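PDB 6VVR: tautomerase from Bordetella trematum, which belongs to the tautomerase superfamily, whose members share a beta-alpha-beta architecture, and assembles here as a trimer of identical chains. Local coordinates for residues P1-P13 with A58-R71. Sequence-based numbering, arbitrary orientation.
Sequences PLLNVHIMQGHTP and AAMALVNVDLIAGR
Leu2 and Asp66 begin a ladder of backbone hydrogen bonds between antiparallel strands that continues through Asn4 with Asn64 and His6 with Leu62, joining strands 2-8 and 61-68 as the two central strands of the four-stranded sheet of a tautomerase fold. The chain pairs two beta-alpha-beta units here, and their first strands run side by side with axes 4.7 Å apart. The ladder illustrates how one sheet can carry two different faces. Leu3, Val5, Val63 and Val65 form the apolar one, where Val5 meets Leu23 of helix 13-31, and Val63 and Val65 meet Val87 and Leu83 of helix 73-91; Leu3 and Val65 run alongside each other in the same direction, with Leu3 CG 4.0 Å from Val65 CG2, while Leu3 CD2 slants across to Val63 CG1. Pro1 extends this packing as its CB rests 3.9 Å from Val65 CG1, and Val27 of helix 13-31 adjoins it.

The other face, made by Leu2, Asn4, His6, Leu62, Asn64 and Asp66, is turned toward neighbouring subunits. Leu62 packs on Leu2 of the second subunit, and the Asp66 carboxylate forms salt bridges with Arg103 of its own chain and Arg103 of the third. Tyr45 OH is hydrogen-bonded to His6 ND1.

Beyond His6 the pairing frays. The doubly kinked Met8 side chain brings its SD to 3.9 Å from Met60 CE and its CG near CB of the exposed Ala59, and a water spans Met8 N and Met60 O where direct bonding has ceased.

Within the regular ladder, CG of Asn4 sits between its backbone N and carbonyl carbon (chi1 50°), which carries the amide toward Asn64, the two amide planes 61° apart. Asn4 OD1 thus accepts twice: from Asn64 ND2 at 3.1 Å, tilted from the carbonyl plane, and from His6 NE2 at 2.9 Å, on a lone pair and nearly straight at 170°.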
loop_
_atom_site.group_PDB
_atom_site.type_symbol
_atom_site.label_atom_id
_atom_site.label_comp_id
_atom_site.label_asym_id
_atom_site.label_seq_id
_atom_site.Cartn_x
_atom_site.Cartn_y
_atom_site.Cartn_z
ATOM N N PRO A 1 11.575 -7.411 5.859
ATOM C CA PRO A 1 10.771 -6.617 4.918
ATOM C C PRO A 1 9.353 -7.152 4.783
ATOM O O PRO A 1 9.145 -8.363 4.880
ATOM C CB PRO A 1 11.533 -6.772 3.599
ATOM C CG PRO A 1 12.967 -6.960 4.037
ATOM C CD PRO A 1 12.852 -7.842 5.255
ATOM N N LEU A 2 8.397 -6.259 4.557
ATOM C CA LEU A 2 6.989 -6.610 4.448
ATOM C C LEU A 2 6.559 -6.392 3.006
ATOM O O LEU A 2 6.558 -5.256 2.521
ATOM C CB LEU A 2 6.144 -5.782 5.415
ATOM C CG LEU A 2 6.679 -5.851 6.857
ATOM C CD1 LEU A 2 5.810 -5.063 7.792
ATOM C CD2 LEU A 2 6.791 -7.292 7.333
ATOM N N LEU A 3 6.211 -7.478 2.322
ATOM C CA LEU A 3 5.880 -7.440 0.905
ATOM C C LEU A 3 4.381 -7.585 0.710
ATOM O O LEU A 3 3.752 -8.454 1.319
ATOM C CB LEU A 3 6.596 -8.554 0.139
ATOM C CG LEU A 3 8.067 -8.365 -0.233
ATOM C CD1 LEU A 3 8.959 -8.237 1.000
ATOM C CD2 LEU A 3 8.527 -9.518 -1.110
ATOM N N ASN A 4 3.810 -6.756 -0.153
ATOM C CA ASN A 4 2.471 -7.027 -0.648
ATOM C C ASN A 4 2.542 -7.071 -2.162
ATOM O O ASN A 4 3.104 -6.166 -2.795
ATOM C CB ASN A 4 1.433 -6.021 -0.131
ATOM C CG ASN A 4 1.841 -4.591 -0.317
ATOM O OD1 ASN A 4 1.401 -3.930 -1.263
ATOM N ND2 ASN A 4 2.644 -4.082 0.606
ATOM N N VAL A 5 2.008 -8.153 -2.725
ATOM C CA VAL A 5 2.250 -8.555 -4.101
ATOM C C VAL A 5 0.925 -8.575 -4.841
ATOM O O VAL A 5 -0.089 -9.043 -4.312
ATOM C CB VAL A 5 2.918 -9.942 -4.159
ATOM C CG1 VAL A 5 3.311 -10.280 -5.594
ATOM C CG2 VAL A 5 4.109 -9.959 -3.233
ATOM N N HIS A 6 0.946 -8.096 -6.078
ATOM C CA HIS A 6 -0.264 -7.825 -6.839
ATOM C C HIS A 6 -0.076 -8.428 -8.219
ATOM O O HIS A 6 0.843 -8.030 -8.935
ATOM C CB HIS A 6 -0.504 -6.313 -6.910
ATOM C CG HIS A 6 -0.501 -5.657 -5.563
ATOM N ND1 HIS A 6 -1.660 -5.397 -4.862
ATOM C CD2 HIS A 6 0.520 -5.249 -4.768
ATOM C CE1 HIS A 6 -1.355 -4.836 -3.704
ATOM N NE2 HIS A 6 -0.039 -4.738 -3.621
ATOM N N ILE A 7 -0.895 -9.424 -8.564
ATOM C CA ILE A 7 -0.713 -10.184 -9.795
ATOM C C ILE A 7 -2.055 -10.314 -10.497
ATOM O O ILE A 7 -3.115 -10.079 -9.919
ATOM C CB ILE A 7 -0.095 -11.579 -9.556
ATOM C CG1 ILE A 7 -1.021 -12.447 -8.717
ATOM C CG2 ILE A 7 1.266 -11.456 -8.888
ATOM C CD1 ILE A 7 -0.551 -13.895 -8.609
ATOM N N MET A 8 -1.992 -10.687 -11.769
ATOM C CA MET A 8 -3.200 -10.917 -12.538
ATOM C C MET A 8 -3.834 -12.237 -12.118
ATOM O O MET A 8 -3.139 -13.195 -11.759
ATOM C CB MET A 8 -2.891 -10.946 -14.038
ATOM C CG MET A 8 -2.175 -9.708 -14.560
ATOM S SD MET A 8 -3.030 -8.209 -14.062
ATOM C CE MET A 8 -4.588 -8.373 -14.922
ATOM N N GLN A 9 -5.164 -12.275 -12.154
ATOM C CA GLN A 9 -5.881 -13.539 -12.048
ATOM C C GLN A 9 -5.399 -14.504 -13.124
ATOM O O GLN A 9 -4.996 -14.100 -14.215
ATOM C CB GLN A 9 -7.388 -13.321 -12.212
ATOM C CG GLN A 9 -8.104 -12.732 -11.016
ATOM C CD GLN A 9 -9.594 -12.574 -11.270
ATOM O OE1 GLN A 9 -10.098 -12.964 -12.325
ATOM N NE2 GLN A 9 -10.303 -11.990 -10.311
ATOM N N GLY A 10 -5.455 -15.792 -12.821
ATOM C CA GLY A 10 -5.199 -16.808 -13.821
ATOM C C GLY A 10 -4.081 -17.769 -13.504
ATOM O O GLY A 10 -3.954 -18.787 -14.202
ATOM N N HIS A 11 -3.253 -17.508 -12.501
ATOM C CA HIS A 11 -2.200 -18.444 -12.143
ATOM C C HIS A 11 -2.743 -19.467 -11.151
ATOM O O HIS A 11 -3.686 -19.189 -10.405
ATOM C CB HIS A 11 -0.993 -17.703 -11.563
ATOM C CG HIS A 11 -0.358 -16.749 -12.529
ATOM N ND1 HIS A 11 0.565 -17.149 -13.472
ATOM C CD2 HIS A 11 -0.526 -15.417 -12.710
ATOM C CE1 HIS A 11 0.947 -16.102 -14.183
ATOM N NE2 HIS A 11 0.300 -15.039 -13.742
ATOM N N THR A 12 -2.156 -20.667 -11.165
ATOM C CA THR A 12 -2.678 -21.715 -10.294
ATOM C C THR A 12 -2.240 -21.495 -8.850
ATOM O O THR A 12 -1.215 -20.854 -8.593
ATOM C CB THR A 12 -2.202 -23.097 -10.743
ATOM O OG1 THR A 12 -0.771 -23.149 -10.677
ATOM C CG2 THR A 12 -2.686 -23.422 -12.157
ATOM N N PRO A 13 -3.005 -22.033 -7.891
ATOM C CA PRO A 13 -2.558 -21.997 -6.488
ATOM C C PRO A 13 -1.144 -22.508 -6.291
ATOM O O PRO A 13 -0.395 -21.949 -5.478
ATOM C CB PRO A 13 -3.586 -22.889 -5.782
ATOM C CG PRO A 13 -4.828 -22.734 -6.590
ATOM C CD PRO A 13 -4.391 -22.517 -8.021
ATOM N N ALA A 58 -4.038 -4.899 -19.711
ATOM C CA ALA A 58 -2.670 -5.328 -19.956
ATOM C C ALA A 58 -2.107 -5.995 -18.708
ATOM O O ALA A 58 -2.463 -5.654 -17.577
ATOM C CB ALA A 58 -1.798 -4.144 -20.369
ATOM N N ALA A 59 -1.231 -6.965 -18.916
ATOM C CA ALA A 59 -0.712 -7.727 -17.790
ATOM C C ALA A 59 0.270 -6.890 -16.976
ATOM O O ALA A 59 1.004 -6.055 -17.514
ATOM C CB ALA A 59 -0.039 -9.008 -18.285
ATOM N N MET A 60 0.259 -7.105 -15.662
ATOM C CA MET A 60 1.221 -6.481 -14.769
ATOM C C MET A 60 1.431 -7.381 -13.561
ATOM O O MET A 60 0.600 -8.236 -13.235
ATOM C CB MET A 60 0.772 -5.081 -14.312
ATOM C CG MET A 60 -0.453 -5.046 -13.413
ATOM S SD MET A 60 -0.018 -5.270 -11.663
ATOM C CE MET A 60 -1.407 -6.281 -11.119
ATOM N N ALA A 61 2.569 -7.185 -12.910
ATOM C CA ALA A 61 2.787 -7.655 -11.556
ATOM C C ALA A 61 3.472 -6.533 -10.801
ATOM O O ALA A 61 4.220 -5.739 -11.382
ATOM C CB ALA A 61 3.628 -8.939 -11.495
ATOM N N LEU A 62 3.189 -6.456 -9.508
ATOM C CA LEU A 62 3.714 -5.386 -8.672
ATOM C C LEU A 62 4.108 -5.955 -7.320
ATOM O O LEU A 62 3.301 -6.634 -6.679
ATOM C CB LEU A 62 2.673 -4.277 -8.493
ATOM C CG LEU A 62 3.084 -3.163 -7.530
ATOM C CD1 LEU A 62 4.257 -2.346 -8.107
ATOM C CD2 LEU A 62 1.886 -2.275 -7.212
ATOM N N VAL A 63 5.344 -5.690 -6.893
ATOM C CA VAL A 63 5.817 -6.055 -5.560
ATOM C C VAL A 63 6.115 -4.764 -4.809
ATOM O O VAL A 63 7.029 -4.021 -5.181
ATOM C CB VAL A 63 7.060 -6.966 -5.613
ATOM C CG1 VAL A 63 7.483 -7.380 -4.200
ATOM C CG2 VAL A 63 6.805 -8.213 -6.478
ATOM N N ASN A 64 5.344 -4.493 -3.759
ATOM C CA ASN A 64 5.604 -3.382 -2.856
ATOM C C ASN A 64 6.328 -3.892 -1.619
ATOM O O ASN A 64 5.867 -4.847 -0.980
ATOM C CB ASN A 64 4.298 -2.705 -2.441
ATOM C CG ASN A 64 3.597 -2.032 -3.599
ATOM O OD1 ASN A 64 4.238 -1.535 -4.525
ATOM N ND2 ASN A 64 2.268 -2.012 -3.552
ATOM N N VAL A 65 7.439 -3.242 -1.269
ATOM C CA VAL A 65 8.293 -3.655 -0.156
ATOM C C VAL A 65 8.395 -2.500 0.828
ATOM O O VAL A 65 8.933 -1.437 0.488
ATOM C CB VAL A 65 9.697 -4.062 -0.622
ATOM C CG1 VAL A 65 10.510 -4.585 0.568
ATOM C CG2 VAL A 65 9.633 -5.070 -1.763
ATOM N N ASP A 66 7.881 -2.702 2.039
ATOM C CA ASP A 66 8.147 -1.797 3.146
ATOM C C ASP A 66 9.278 -2.411 3.954
ATOM O O ASP A 66 9.142 -3.529 4.467
ATOM C CB ASP A 66 6.903 -1.589 4.011
ATOM C CG ASP A 66 5.800 -0.861 3.272
ATOM O OD1 ASP A 66 6.090 0.121 2.563
ATOM O OD2 ASP A 66 4.640 -1.274 3.386
ATOM N N LEU A 67 10.408 -1.719 4.021
ATOM C CA LEU A 67 11.574 -2.270 4.693
ATOM C C LEU A 67 12.278 -1.199 5.514
ATOM O O LEU A 67 12.188 -0.002 5.236
ATOM C CB LEU A 67 12.559 -2.907 3.702
ATOM C CG LEU A 67 13.532 -2.000 2.949
ATOM C CD1 LEU A 67 14.585 -2.832 2.235
ATOM C CD2 LEU A 67 12.771 -1.120 1.964
ATOM N N ILE A 68 12.977 -1.660 6.549
ATOM C CA ILE A 68 13.702 -0.752 7.420
ATOM C C ILE A 68 14.762 -0.003 6.624
ATOM O O ILE A 68 15.522 -0.594 5.846
ATOM C CB ILE A 68 14.314 -1.531 8.592
ATOM C CG1 ILE A 68 13.197 -2.089 9.470
ATOM C CG2 ILE A 68 15.220 -0.623 9.411
ATOM C CD1 ILE A 68 13.665 -3.202 10.410
ATOM N N ALA A 69 14.815 1.311 6.826
ATOM C CA ALA A 69 15.780 2.158 6.147
ATOM C C ALA A 69 17.203 1.769 6.530
ATOM O O ALA A 69 17.447 1.115 7.550
ATOM C CB ALA A 69 15.538 3.627 6.498
ATOM N N GLY A 70 18.150 2.180 5.694
ATOM C CA GLY A 70 19.560 1.966 5.960
ATOM C C GLY A 70 20.270 1.039 4.996
ATOM O O GLY A 70 21.500 0.926 5.069
ATOM N N ARG A 71 19.555 0.350 4.116
ATOM C CA ARG A 71 20.235 -0.508 3.158
ATOM C C ARG A 71 20.952 0.361 2.135
ATOM O O ARG A 71 20.452 1.415 1.735
ATOM C CB ARG A 71 19.244 -1.451 2.470
ATOM C CG ARG A 71 19.099 -2.817 3.150
ATOM C CD ARG A 71 18.087 -2.776 4.289
ATOM N NE ARG A 71 17.838 -4.104 4.859
ATOM C CZ ARG A 71 16.751 -4.422 5.562
ATOM N NH1 ARG A 71 15.810 -3.513 5.772
ATOM N NH2 ARG A 71 16.587 -5.656 6.040
HETATM O O HOH W 1 0.709 -11.023 -12.888
#